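Long-range contacts in flagellar protein (Xanthomonas campestris pv. campestris, PDB 3C12), which caps the growing flagellar hook, is probably required for hook formation and may act as a scaffolding protein, represented here by its C-terminal domain: residues V14-A19 with A132-V137; A19-D24 with F68-T73; G39-E44 with I87-T92; T103-P108 with T124-S129. One frame throughout, in Å; residues are numbered along the deposited sequence.

Interaction 1: residues V14-A19 with A132-V137; sequences VLVPSA and ANVLRV
Leu15 and Arg136 lie side by side and point the same way, so that CD2 of Leu15 sits above one face of the guanidinium, displaced toward its rim, 3.7 Å from Arg136 CZ. The arginine reaches this place because its CG falls between the backbone N and the carbonyl carbon (chi1 74°), while the chain then runs extended to NE. Its polar end is engaged by Glu65, in a salt bridge, and by Ser138. Val14 and Val134 instead cross at about a right angle, with Val14 CB 3.9 Å from Val134 CG1; the other branch of Val134, CG2, is 4.2 Å from Val16 CG1. Val134 thus touches both Val14 and Val16, on either side of Leu15 in strand 13-17. Between these groups the backbones join through two bonds: Leu15 N to Arg136 O (3.0 Å) and Leu135 N to Leu15 O (2.6 Å). Farther along, Pro17 packs on Pro17 of the second subunit. The irregular C-terminal segment 132-137 lies along strand 13-17, consistent with the tudor-like part. The strand therefore holds this tail through the two backbone hydrogen bonds of Leu15 and by aliphatic packing around it, while the arginine charge is answered by an acid beyond the contact.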
loop_
_atom_site.group_PDB
_atom_site.type_symbol
_atom_site.label_atom_id
_atom_site.label_comp_id
_atom_site.label_asym_id
_atom_site.label_seq_id
_atom_site.Cartn_x
_atom_site.Cartn_y
_atom_site.Cartn_z
ATOM N N VAL A 14 -14.651 -2.079 4.855
ATOM C CA VAL A 14 -13.911 -2.395 3.651
ATOM C C VAL A 14 -12.424 -2.463 3.929
ATOM O O VAL A 14 -11.937 -1.966 4.946
ATOM C CB VAL A 14 -14.149 -1.338 2.544
ATOM C CG1 VAL A 14 -15.607 -1.340 2.131
ATOM C CG2 VAL A 14 -13.733 0.042 3.039
ATOM N N LEU A 15 -11.713 -3.102 3.012
ATOM C CA LEU A 15 -10.278 -3.227 3.114
ATOM C C LEU A 15 -9.698 -2.452 1.961
ATOM O O LEU A 15 -9.950 -2.762 0.803
ATOM C CB LEU A 15 -9.849 -4.692 3.035
ATOM C CG LEU A 15 -9.733 -5.435 4.368
ATOM C CD1 LEU A 15 -11.029 -5.323 5.142
ATOM C CD2 LEU A 15 -9.391 -6.883 4.105
ATOM N N VAL A 16 -8.933 -1.425 2.291
ATOM C CA VAL A 16 -8.306 -0.597 1.283
ATOM C C VAL A 16 -6.822 -0.460 1.574
ATOM O O VAL A 16 -6.393 -0.513 2.725
ATOM C CB VAL A 16 -8.940 0.807 1.253
ATOM C CG1 VAL A 16 -10.385 0.712 0.818
ATOM C CG2 VAL A 16 -8.853 1.442 2.628
ATOM N N PRO A 17 -6.015 -0.310 0.521
ATOM C CA PRO A 17 -4.567 -0.159 0.664
ATOM C C PRO A 17 -4.291 1.158 1.374
ATOM O O PRO A 17 -4.675 2.216 0.884
ATOM C CB PRO A 17 -4.079 -0.138 -0.781
ATOM C CG PRO A 17 -5.093 -0.959 -1.489
ATOM C CD PRO A 17 -6.382 -0.475 -0.892
ATOM N N SER A 18 -3.635 1.098 2.527
ATOM C CA SER A 18 -3.338 2.311 3.275
ATOM C C SER A 18 -1.978 2.223 3.943
ATOM O O SER A 18 -1.615 1.186 4.480
ATOM C CB SER A 18 -4.424 2.552 4.330
ATOM O OG SER A 18 -4.237 3.783 4.994
ATOM N N ALA A 19 -1.223 3.313 3.892
ATOM C CA ALA A 19 0.093 3.352 4.510
ATOM C C ALA A 19 -0.056 3.758 5.964
ATOM O O ALA A 19 0.906 3.741 6.721
ATOM C CB ALA A 19 0.987 4.338 3.785
ATOM N N ALA A 132 -13.001 1.683 -5.818
ATOM C CA ALA A 132 -12.096 1.093 -6.812
ATOM C C ALA A 132 -10.853 0.687 -6.059
ATOM O O ALA A 132 -10.279 -0.377 -6.309
ATOM C CB ALA A 132 -11.718 2.106 -7.900
ATOM N N ASN A 133 -10.439 1.556 -5.143
ATOM C CA ASN A 133 -9.276 1.295 -4.327
ATOM C C ASN A 133 -9.664 0.237 -3.321
ATOM O O ASN A 133 -8.825 -0.254 -2.582
ATOM C CB ASN A 133 -8.819 2.554 -3.591
ATOM C CG ASN A 133 -8.163 3.567 -4.507
ATOM O OD1 ASN A 133 -7.280 4.304 -4.090
ATOM N ND2 ASN A 133 -8.599 3.613 -5.758
ATOM N N VAL A 134 -10.944 -0.122 -3.298
ATOM C CA VAL A 134 -11.405 -1.136 -2.358
ATOM C C VAL A 134 -10.902 -2.521 -2.748
ATOM O O VAL A 134 -10.964 -2.912 -3.913
ATOM C CB VAL A 134 -12.943 -1.174 -2.262
ATOM C CG1 VAL A 134 -13.374 -2.143 -1.157
ATOM C CG2 VAL A 134 -13.474 0.220 -1.983
ATOM N N LEU A 135 -10.395 -3.253 -1.761
ATOM C CA LEU A 135 -9.879 -4.594 -1.986
ATOM C C LEU A 135 -11.015 -5.604 -1.842
ATOM O O LEU A 135 -11.072 -6.595 -2.570
ATOM C CB LEU A 135 -8.752 -4.899 -0.983
ATOM C CG LEU A 135 -8.005 -6.252 -1.036
ATOM C CD1 LEU A 135 -8.781 -7.334 -0.285
ATOM C CD2 LEU A 135 -7.763 -6.654 -2.496
ATOM N N ARG A 136 -11.923 -5.344 -0.906
ATOM C CA ARG A 136 -13.051 -6.229 -0.678
ATOM C C ARG A 136 -13.791 -5.812 0.580
ATOM O O ARG A 136 -13.248 -5.091 1.416
ATOM C CB ARG A 136 -12.581 -7.677 -0.518
ATOM C CG ARG A 136 -11.899 -7.975 0.807
ATOM C CD ARG A 136 -11.917 -9.464 1.079
ATOM N NE ARG A 136 -11.356 -9.826 2.379
ATOM C CZ ARG A 136 -10.094 -10.199 2.576
ATOM N NH1 ARG A 136 -9.244 -10.259 1.551
ATOM N NH2 ARG A 136 -9.688 -10.521 3.800
ATOM N N VAL A 137 -15.028 -6.282 0.720
ATOM C CA VAL A 137 -15.832 -5.957 1.894
ATOM C C VAL A 137 -15.608 -6.989 2.970
ATOM O O VAL A 137 -16.252 -8.038 2.959
ATOM C CB VAL A 137 -17.352 -5.955 1.597
ATOM C CG1 VAL A 137 -18.121 -5.529 2.859
ATOM C CG2 VAL A 137 -17.665 -5.036 0.428
#

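Interaction 2: residues A19-D24 with F68-T73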
loop_
_atom_site.group_PDB
_atom_site.type_symbol
_atom_site.label_atom_id
_atom_site.label_comp_id
_atom_site.label_asym_id
_atom_site.label_seq_id
_atom_site.Cartn_x
_atom_site.Cartn_y
_atom_site.Cartn_z
ATOM N N ALA A 19 -1.223 3.313 3.892
ATOM C CA ALA A 19 0.093 3.352 4.510
ATOM C C ALA A 19 -0.056 3.758 5.964
ATOM O O ALA A 19 0.906 3.741 6.721
ATOM C CB ALA A 19 0.987 4.338 3.785
ATOM N N GLN A 20 -1.268 4.130 6.356
ATOM C CA GLN A 20 -1.518 4.525 7.731
ATOM C C GLN A 20 -2.822 3.954 8.261
ATOM O O GLN A 20 -3.668 3.498 7.502
ATOM C CB GLN A 20 -1.495 6.058 7.870
ATOM C CG GLN A 20 -2.279 6.841 6.826
ATOM C CD GLN A 20 -2.085 8.351 6.946
ATOM O OE1 GLN A 20 -0.959 8.841 6.986
ATOM N NE2 GLN A 20 -3.186 9.089 6.993
ATOM N N VAL A 21 -2.957 3.953 9.580
ATOM C CA VAL A 21 -4.154 3.450 10.245
ATOM C C VAL A 21 -4.656 4.562 11.154
ATOM O O VAL A 21 -3.929 5.501 11.443
ATOM C CB VAL A 21 -3.842 2.207 11.101
ATOM C CG1 VAL A 21 -3.252 1.113 10.235
ATOM C CG2 VAL A 21 -2.878 2.568 12.204
ATOM N N ALA A 22 -5.895 4.472 11.608
ATOM C CA ALA A 22 -6.409 5.524 12.468
ATOM C C ALA A 22 -7.118 4.989 13.702
ATOM O O ALA A 22 -7.677 3.889 13.686
ATOM C CB ALA A 22 -7.345 6.425 11.679
ATOM N N ILE A 23 -7.068 5.766 14.780
ATOM C CA ILE A 23 -7.738 5.389 16.016
ATOM C C ILE A 23 -8.477 6.580 16.597
ATOM O O ILE A 23 -8.050 7.728 16.448
ATOM C CB ILE A 23 -6.758 4.889 17.101
ATOM C CG1 ILE A 23 -5.589 5.864 17.228
ATOM C CG2 ILE A 23 -6.329 3.472 16.802
ATOM C CD1 ILE A 23 -4.711 5.608 18.431
ATOM N N ASP A 24 -9.603 6.295 17.238
ATOM C CA ASP A 24 -10.395 7.317 17.897
ATOM C C ASP A 24 -9.828 7.363 19.312
ATOM O O ASP A 24 -8.619 7.193 19.503
ATOM C CB ASP A 24 -11.875 6.924 17.918
ATOM C CG ASP A 24 -12.100 5.493 18.369
ATOM O OD1 ASP A 24 -13.272 5.117 18.570
ATOM O OD2 ASP A 24 -11.115 4.738 18.515
ATOM N N PHE A 68 -3.501 -8.202 11.324
ATOM C CA PHE A 68 -2.785 -7.462 12.355
ATOM C C PHE A 68 -3.786 -6.619 13.127
ATOM O O PHE A 68 -4.860 -6.302 12.618
ATOM C CB PHE A 68 -1.707 -6.563 11.730
ATOM C CG PHE A 68 -2.247 -5.353 11.012
ATOM C CD1 PHE A 68 -2.731 -4.262 11.721
ATOM C CD2 PHE A 68 -2.272 -5.308 9.624
ATOM C CE1 PHE A 68 -3.229 -3.151 11.062
ATOM C CE2 PHE A 68 -2.767 -4.201 8.958
ATOM C CZ PHE A 68 -3.247 -3.120 9.680
ATOM N N ALA A 69 -3.436 -6.259 14.355
ATOM C CA ALA A 69 -4.317 -5.449 15.181
ATOM C C ALA A 69 -3.540 -4.645 16.211
ATOM O O ALA A 69 -2.772 -5.198 16.995
ATOM C CB ALA A 69 -5.342 -6.333 15.873
ATOM N N TRP A 70 -3.739 -3.332 16.197
ATOM C CA TRP A 70 -3.072 -2.457 17.142
ATOM C C TRP A 70 -4.116 -1.973 18.132
ATOM O O TRP A 70 -5.185 -1.510 17.737
ATOM C CB TRP A 70 -2.424 -1.270 16.423
ATOM C CG TRP A 70 -1.749 -0.316 17.356
ATOM C CD1 TRP A 70 -1.002 -0.636 18.452
ATOM C CD2 TRP A 70 -1.749 1.114 17.274
ATOM N NE1 TRP A 70 -0.540 0.505 19.059
ATOM C CE2 TRP A 70 -0.983 1.593 18.357
ATOM C CE3 TRP A 70 -2.322 2.037 16.393
ATOM C CZ2 TRP A 70 -0.775 2.956 18.583
ATOM C CZ3 TRP A 70 -2.115 3.394 16.619
ATOM C CH2 TRP A 70 -1.347 3.838 17.705
ATOM N N ASP A 71 -3.800 -2.101 19.418
ATOM C CA ASP A 71 -4.699 -1.691 20.489
ATOM C C ASP A 71 -4.672 -0.187 20.748
ATOM O O ASP A 71 -5.368 0.307 21.628
ATOM C CB ASP A 71 -4.353 -2.438 21.778
ATOM C CG ASP A 71 -2.876 -2.448 22.058
ATOM O OD1 ASP A 71 -2.216 -1.439 21.748
ATOM O OD2 ASP A 71 -2.376 -3.458 22.591
ATOM N N GLY A 72 -3.865 0.542 19.991
ATOM C CA GLY A 72 -3.812 1.980 20.166
ATOM C C GLY A 72 -2.911 2.464 21.284
ATOM O O GLY A 72 -3.035 3.598 21.754
ATOM N N THR A 73 -2.003 1.602 21.720
ATOM C CA THR A 73 -1.068 1.962 22.779
ATOM C C THR A 73 0.364 1.839 22.274
ATOM O O THR A 73 0.627 1.101 21.322
ATOM C CB THR A 73 -1.248 1.057 24.010
ATOM O OG1 THR A 73 -1.271 -0.313 23.596
ATOM C CG2 THR A 73 -2.545 1.387 24.723
#
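Val21 and Ile23 face Phe68 and Trp70 inside the beta sandwich of the Ig-like domain, where strand 20-23, paired with strand 83-93, lies opposite strand 64-70, paired with strand 29-35. The axes of the strand segments 20-23 and 68-70 come within 9.8 Å and cross at -45°, a separation bridged by side chains alone. Ile23 and Trp70 meet at about a right angle: the end of the isoleucine, CD1, is 3.9 Å from Trp70 CZ3 and equally near CH2, on the six-membered part of the indole. Its CG1 lies between the backbone N and the carbonyl carbon (chi1 48°), which carries CD1 inward and also to 4.1 Å from Gly72 CA. Val21 divides its branches between the two aromatic residues, CG2 going 4.3 Å from Trp70 CE3 and CG1 the same distance from Phe68 CZ.

The indole is fixed by the turn that follows its strand. Gly72 places CA over the centre of one ring face, and NE1 gives a hydrogen bond to Thr73 O (2.6 Å) that lies close to the ring plane. An Asx turn, in which Thr73 N bonds to Asp71 OD1 (3.0 Å), shapes this return of the chain. Tyr85 meets Trp70 edge-to-face, and the ring of Phe43 meets that of Phe68, continuing the aromatic core. Across the two segments the attraction is wholly apolar, whereas the indole N-H, the polar group of the side chain, is satisfied locally; this combination lets a large ring be buried while its rotation is set.

Interaction 3: residues G39-E44 with I87-T92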
loop_
_atom_site.group_PDB
_atom_site.type_symbol
_atom_site.label_atom_id
_atom_site.label_comp_id
_atom_site.label_asym_id
_atom_site.label_seq_id
_atom_site.Cartn_x
_atom_site.Cartn_y
_atom_site.Cartn_z
ATOM N N GLY A 39 6.733 -17.755 8.036
ATOM C CA GLY A 39 7.659 -17.014 8.875
ATOM C C GLY A 39 6.890 -16.068 9.770
ATOM O O GLY A 39 5.905 -16.464 10.383
ATOM N N PHE A 40 7.338 -14.824 9.865
ATOM C CA PHE A 40 6.631 -13.843 10.678
ATOM C C PHE A 40 6.654 -12.473 10.018
ATOM O O PHE A 40 7.506 -12.179 9.185
ATOM C CB PHE A 40 7.214 -13.755 12.101
ATOM C CG PHE A 40 8.623 -13.218 12.170
ATOM C CD1 PHE A 40 9.709 -14.028 11.868
ATOM C CD2 PHE A 40 8.859 -11.904 12.552
ATOM C CE1 PHE A 40 11.004 -13.538 11.950
ATOM C CE2 PHE A 40 10.153 -11.407 12.634
ATOM C CZ PHE A 40 11.225 -12.226 12.333
ATOM N N VAL A 41 5.694 -11.638 10.375
ATOM C CA VAL A 41 5.639 -10.304 9.823
ATOM C C VAL A 41 5.596 -9.317 10.972
ATOM O O VAL A 41 4.855 -9.499 11.934
ATOM C CB VAL A 41 4.408 -10.131 8.918
ATOM C CG1 VAL A 41 3.190 -10.679 9.608
ATOM C CG2 VAL A 41 4.211 -8.673 8.580
ATOM N N ASN A 42 6.425 -8.286 10.881
ATOM C CA ASN A 42 6.477 -7.262 11.913
ATOM C C ASN A 42 5.859 -5.962 11.423
ATOM O O ASN A 42 6.299 -5.381 10.431
ATOM C CB ASN A 42 7.922 -7.014 12.361
ATOM C CG ASN A 42 8.447 -8.108 13.263
ATOM O OD1 ASN A 42 9.599 -8.081 13.675
ATOM N ND2 ASN A 42 7.600 -9.077 13.576
ATOM N N PHE A 43 4.822 -5.530 12.131
ATOM C CA PHE A 43 4.116 -4.301 11.810
ATOM C C PHE A 43 4.603 -3.216 12.750
ATOM O O PHE A 43 4.487 -3.336 13.960
ATOM C CB PHE A 43 2.607 -4.499 11.966
ATOM C CG PHE A 43 2.063 -5.643 11.160
ATOM C CD1 PHE A 43 2.215 -6.952 11.598
ATOM C CD2 PHE A 43 1.423 -5.415 9.951
ATOM C CE1 PHE A 43 1.737 -8.014 10.843
ATOM C CE2 PHE A 43 0.943 -6.472 9.190
ATOM C CZ PHE A 43 1.102 -7.773 9.637
ATOM N N GLU A 44 5.163 -2.159 12.183
ATOM C CA GLU A 44 5.678 -1.059 12.972
ATOM C C GLU A 44 4.819 0.192 12.827
ATOM O O GLU A 44 4.572 0.660 11.719
ATOM C CB GLU A 44 7.106 -0.755 12.537
ATOM C CG GLU A 44 7.710 0.461 13.198
ATOM C CD GLU A 44 8.994 0.889 12.529
ATOM O OE1 GLU A 44 8.953 1.186 11.314
ATOM O OE2 GLU A 44 10.038 0.927 13.211
ATOM N N ILE A 87 1.862 2.983 9.229
ATOM C CA ILE A 87 2.136 1.577 9.480
ATOM C C ILE A 87 2.961 0.935 8.369
ATOM O O ILE A 87 2.668 1.079 7.183
ATOM C CB ILE A 87 0.839 0.750 9.677
ATOM C CG1 ILE A 87 1.219 -0.714 9.907
ATOM C CG2 ILE A 87 -0.082 0.888 8.478
ATOM C CD1 ILE A 87 0.057 -1.648 9.979
ATOM N N THR A 88 4.003 0.228 8.778
ATOM C CA THR A 88 4.888 -0.459 7.854
ATOM C C THR A 88 4.951 -1.938 8.217
ATOM O O THR A 88 5.022 -2.303 9.390
ATOM C CB THR A 88 6.294 0.153 7.901
ATOM O OG1 THR A 88 6.224 1.505 7.440
ATOM C CG2 THR A 88 7.253 -0.629 7.021
ATOM N N ALA A 89 4.910 -2.790 7.203
ATOM C CA ALA A 89 4.948 -4.219 7.447
ATOM C C ALA A 89 6.136 -4.847 6.775
ATOM O O ALA A 89 6.376 -4.652 5.583
ATOM C CB ALA A 89 3.679 -4.868 6.951
ATOM N N THR A 90 6.891 -5.605 7.558
ATOM C CA THR A 90 8.059 -6.286 7.039
ATOM C C THR A 90 7.987 -7.759 7.337
ATOM O O THR A 90 7.793 -8.179 8.480
ATOM C CB THR A 90 9.335 -5.751 7.645
ATOM O OG1 THR A 90 9.335 -4.322 7.559
ATOM C CG2 THR A 90 10.543 -6.323 6.891
ATOM N N GLN A 91 8.157 -8.539 6.285
ATOM C CA GLN A 91 8.115 -9.980 6.385
ATOM C C GLN A 91 9.526 -10.515 6.526
ATOM O O GLN A 91 10.485 -9.952 5.998
ATOM C CB GLN A 91 7.474 -10.567 5.127
ATOM C CG GLN A 91 7.193 -12.049 5.187
ATOM C CD GLN A 91 7.085 -12.668 3.811
ATOM O OE1 GLN A 91 8.094 -12.873 3.142
ATOM N NE2 GLN A 91 5.859 -12.961 3.376
ATOM N N THR A 92 9.630 -11.608 7.263
ATOM C CA THR A 92 10.885 -12.304 7.493
ATOM C C THR A 92 10.502 -13.768 7.346
ATOM O O THR A 92 9.689 -14.276 8.115
ATOM C CB THR A 92 11.412 -12.071 8.917
ATOM O OG1 THR A 92 11.684 -10.676 9.116
ATOM C CG2 THR A 92 12.675 -12.877 9.139
HETATM O O HOH W 1 7.669 -2.808 9.599
#
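Phe40 has its CG between the backbone N and the carbonyl carbon (chi1 66°), and this tips the ring onto Thr92, its partner on the adjacent strand. The two side chains run side by side in the same direction, and Thr92 CB lies 3.7 Å from the ring centroid, a CH-pi contact over one face; at the ring's edge, in plane, is Asn42 CG. Phe43 is set differently, its CG beside the backbone N and anti to the carbonyl carbon (chi1 -55°). Its CD2 is 3.8 Å from Ala89 CB and 4.0 Å from Ile87 CD1, and beyond these the ring meets Phe68 and Val33. Val41, Phe43, Ala89 and Gln91 turn to one face, whereas Phe40, Asn42, Glu44, Thr88, Thr90 and Thr92 occupy the other.

Three hydrogen-bonded pairs, Phe40 with Thr92, Asn42 with Thr90 and Glu44 with Thr88, exchange two backbone bonds each; Asn42 N to Thr90 O, at 2.8 Å, is representative. On the threonine-bearing face a water lies 3.0 Å from Thr90 OG1 and donates to Asn42 O, at the same distance, adding to the bond that this carbonyl accepts from Thr90 N. The segment directions differ by 161°. Strand 52-60 pairs with the other edge of 39-46, and such an antiparallel pair, with one largely apolar, buried face and a more polar face that also carries Phe40, is typical of one sheet of an Ig-like beta sandwich.

Interaction 4: residues T103-P108 with T124-S129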
loop_
_atom_site.group_PDB
_atom_site.type_symbol
_atom_site.label_atom_id
_atom_site.label_comp_id
_atom_site.label_asym_id
_atom_site.label_seq_id
_atom_site.Cartn_x
_atom_site.Cartn_y
_atom_site.Cartn_z
ATOM N N THR A 103 0.240 -2.963 2.952
ATOM C CA THR A 103 -0.738 -3.014 4.027
ATOM C C THR A 103 -2.136 -2.619 3.570
ATOM O O THR A 103 -2.307 -1.656 2.825
ATOM C CB THR A 103 -0.323 -2.089 5.188
ATOM O OG1 THR A 103 0.278 -0.901 4.660
ATOM C CG2 THR A 103 0.665 -2.781 6.096
ATOM N N TYR A 104 -3.131 -3.382 4.016
ATOM C CA TYR A 104 -4.527 -3.109 3.691
ATOM C C TYR A 104 -5.238 -2.889 4.998
ATOM O O TYR A 104 -5.265 -3.762 5.862
ATOM C CB TYR A 104 -5.176 -4.274 2.929
ATOM C CG TYR A 104 -4.462 -4.605 1.638
ATOM C CD1 TYR A 104 -3.269 -5.335 1.653
ATOM C CD2 TYR A 104 -4.927 -4.126 0.414
ATOM C CE1 TYR A 104 -2.548 -5.573 0.480
ATOM C CE2 TYR A 104 -4.212 -4.357 -0.769
ATOM C CZ TYR A 104 -3.020 -5.079 -0.729
ATOM O OH TYR A 104 -2.274 -5.284 -1.878
ATOM N N VAL A 105 -5.813 -1.708 5.143
ATOM C CA VAL A 105 -6.496 -1.360 6.372
ATOM C C VAL A 105 -7.989 -1.556 6.312
ATOM O O VAL A 105 -8.626 -1.277 5.291
ATOM C CB VAL A 105 -6.226 0.099 6.738
ATOM C CG1 VAL A 105 -6.938 0.452 8.018
ATOM C CG2 VAL A 105 -4.744 0.317 6.861
ATOM N N ASP A 106 -8.540 -2.038 7.420
ATOM C CA ASP A 106 -9.974 -2.230 7.509
ATOM C C ASP A 106 -10.596 -0.983 8.134
ATOM O O ASP A 106 -10.128 -0.502 9.171
ATOM C CB ASP A 106 -10.316 -3.451 8.351
ATOM C CG ASP A 106 -11.821 -3.638 8.501
ATOM O OD1 ASP A 106 -12.441 -2.876 9.286
ATOM O OD2 ASP A 106 -12.384 -4.524 7.820
ATOM N N ALA A 107 -11.651 -0.471 7.501
ATOM C CA ALA A 107 -12.312 0.729 7.979
ATOM C C ALA A 107 -13.783 0.734 7.649
ATOM O O ALA A 107 -14.208 0.200 6.623
ATOM C CB ALA A 107 -11.663 1.961 7.366
ATOM N N PRO A 108 -14.587 1.362 8.515
ATOM C CA PRO A 108 -16.031 1.440 8.312
ATOM C C PRO A 108 -16.404 2.515 7.280
ATOM O O PRO A 108 -15.938 3.655 7.352
ATOM C CB PRO A 108 -16.542 1.748 9.711
ATOM C CG PRO A 108 -15.486 2.649 10.241
ATOM C CD PRO A 108 -14.203 1.977 9.800
ATOM N N THR A 124 -14.389 6.158 7.910
ATOM C CA THR A 124 -14.257 6.677 9.257
ATOM C C THR A 124 -12.825 6.580 9.754
ATOM O O THR A 124 -12.246 5.493 9.804
ATOM C CB THR A 124 -15.168 5.921 10.218
ATOM O OG1 THR A 124 -16.486 5.842 9.656
ATOM C CG2 THR A 124 -15.233 6.638 11.558
ATOM N N GLY A 125 -12.268 7.734 10.113
ATOM C CA GLY A 125 -10.907 7.804 10.599
ATOM C C GLY A 125 -9.874 8.054 9.510
ATOM O O GLY A 125 -9.066 8.986 9.607
ATOM N N LEU A 126 -9.900 7.220 8.471
ATOM C CA LEU A 126 -8.950 7.325 7.373
ATOM C C LEU A 126 -9.212 8.506 6.481
ATOM O O LEU A 126 -8.301 9.256 6.158
ATOM C CB LEU A 126 -8.968 6.058 6.527
ATOM C CG LEU A 126 -8.372 4.830 7.203
ATOM C CD1 LEU A 126 -8.547 3.617 6.318
ATOM C CD2 LEU A 126 -6.906 5.080 7.486
ATOM N N GLY A 127 -10.460 8.667 6.071
ATOM C CA GLY A 127 -10.787 9.768 5.196
ATOM C C GLY A 127 -11.497 9.340 3.927
ATOM O O GLY A 127 -12.471 8.583 3.951
ATOM N N THR A 128 -10.999 9.816 2.800
ATOM C CA THR A 128 -11.628 9.507 1.534
ATOM C C THR A 128 -10.989 8.389 0.748
ATOM O O THR A 128 -9.787 8.140 0.839
ATOM C CB THR A 128 -11.693 10.763 0.640
ATOM O OG1 THR A 128 -13.058 11.194 0.550
ATOM C CG2 THR A 128 -11.108 10.485 -0.767
ATOM N N SER A 129 -11.815 7.720 -0.040
ATOM C CA SER A 129 -11.331 6.650 -0.866
ATOM C C SER A 129 -12.212 6.433 -2.065
ATOM O O SER A 129 -13.421 6.291 -1.943
ATOM C CB SER A 129 -11.249 5.347 -0.080
ATOM O OG SER A 129 -10.819 4.301 -0.940
#
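Pro108 offers its carbonyl to Thr124 twice. Thr124 N approaches Pro108 O at 3.0 Å in an almost straight bond (173° at the hydrogen), and Thr124 OG1 donates to the same oxygen from 3.2 Å, lying well above the carbonyl plane. The threonine can do both because OG1 stands beside its own backbone N (chi1 -49°). The two side chains cross at about a right angle, with Thr124 CB against Pro108 CG.

Deeper in, a second patch is apolar. Leu126 extends one methyl, CD1, to 3.7 Å from Ala107 CB and 3.9 Å from Val105 CG1, so a single branch covers both residues on this side of the strand. The chain gets from Thr124 to Leu126 through Gly125, whose positive phi turns the backbone.

Further out, backbone bonds from Val105 to Val16 and from Ala107 to Val14 tie this strand to strand 13-17, and Asp106 OD1 is hydrogen-bonded to Asn13 ND2. Leu126 also rests on Ser18, and its carbonyl accepts from Lys84, which belongs to a strand of the Ig-like domain. Strand 98-115 and strand 118-123 form a beta hairpin; the Thr124 to Pro108 bond lies at its open end, just before the chain turns into strand 127-130. This antiparallel meander of strands 98-115, 118-123 and 127-130 is consistent with the tudor-like part of FlgD.

In the fold
Along the chain, interaction 1 encloses the other three, since it joins strand 13-17 to the C-terminal tail. Interactions 2 and 3 interleave within the Ig-like domain, their centres about 15 Å apart, and meet through the rings of Phe68 and Phe43. Interaction 4 follows both in sequence, yet its centre is only about 7 Å from that of interaction 1, because strands 13-17 and 98-115 are neighbours in the sheet. The long strand 98-115 also pairs with 83-93, linking interaction 4 to interaction 3, about 20 Å away. Ala19, shared by interactions 1 and 2, bonds to Ile87. The Ig-like and tudor-like parts are thus joined by the long strand 98-115, which pairs with strands of both, and segments of all four reach the second subunit.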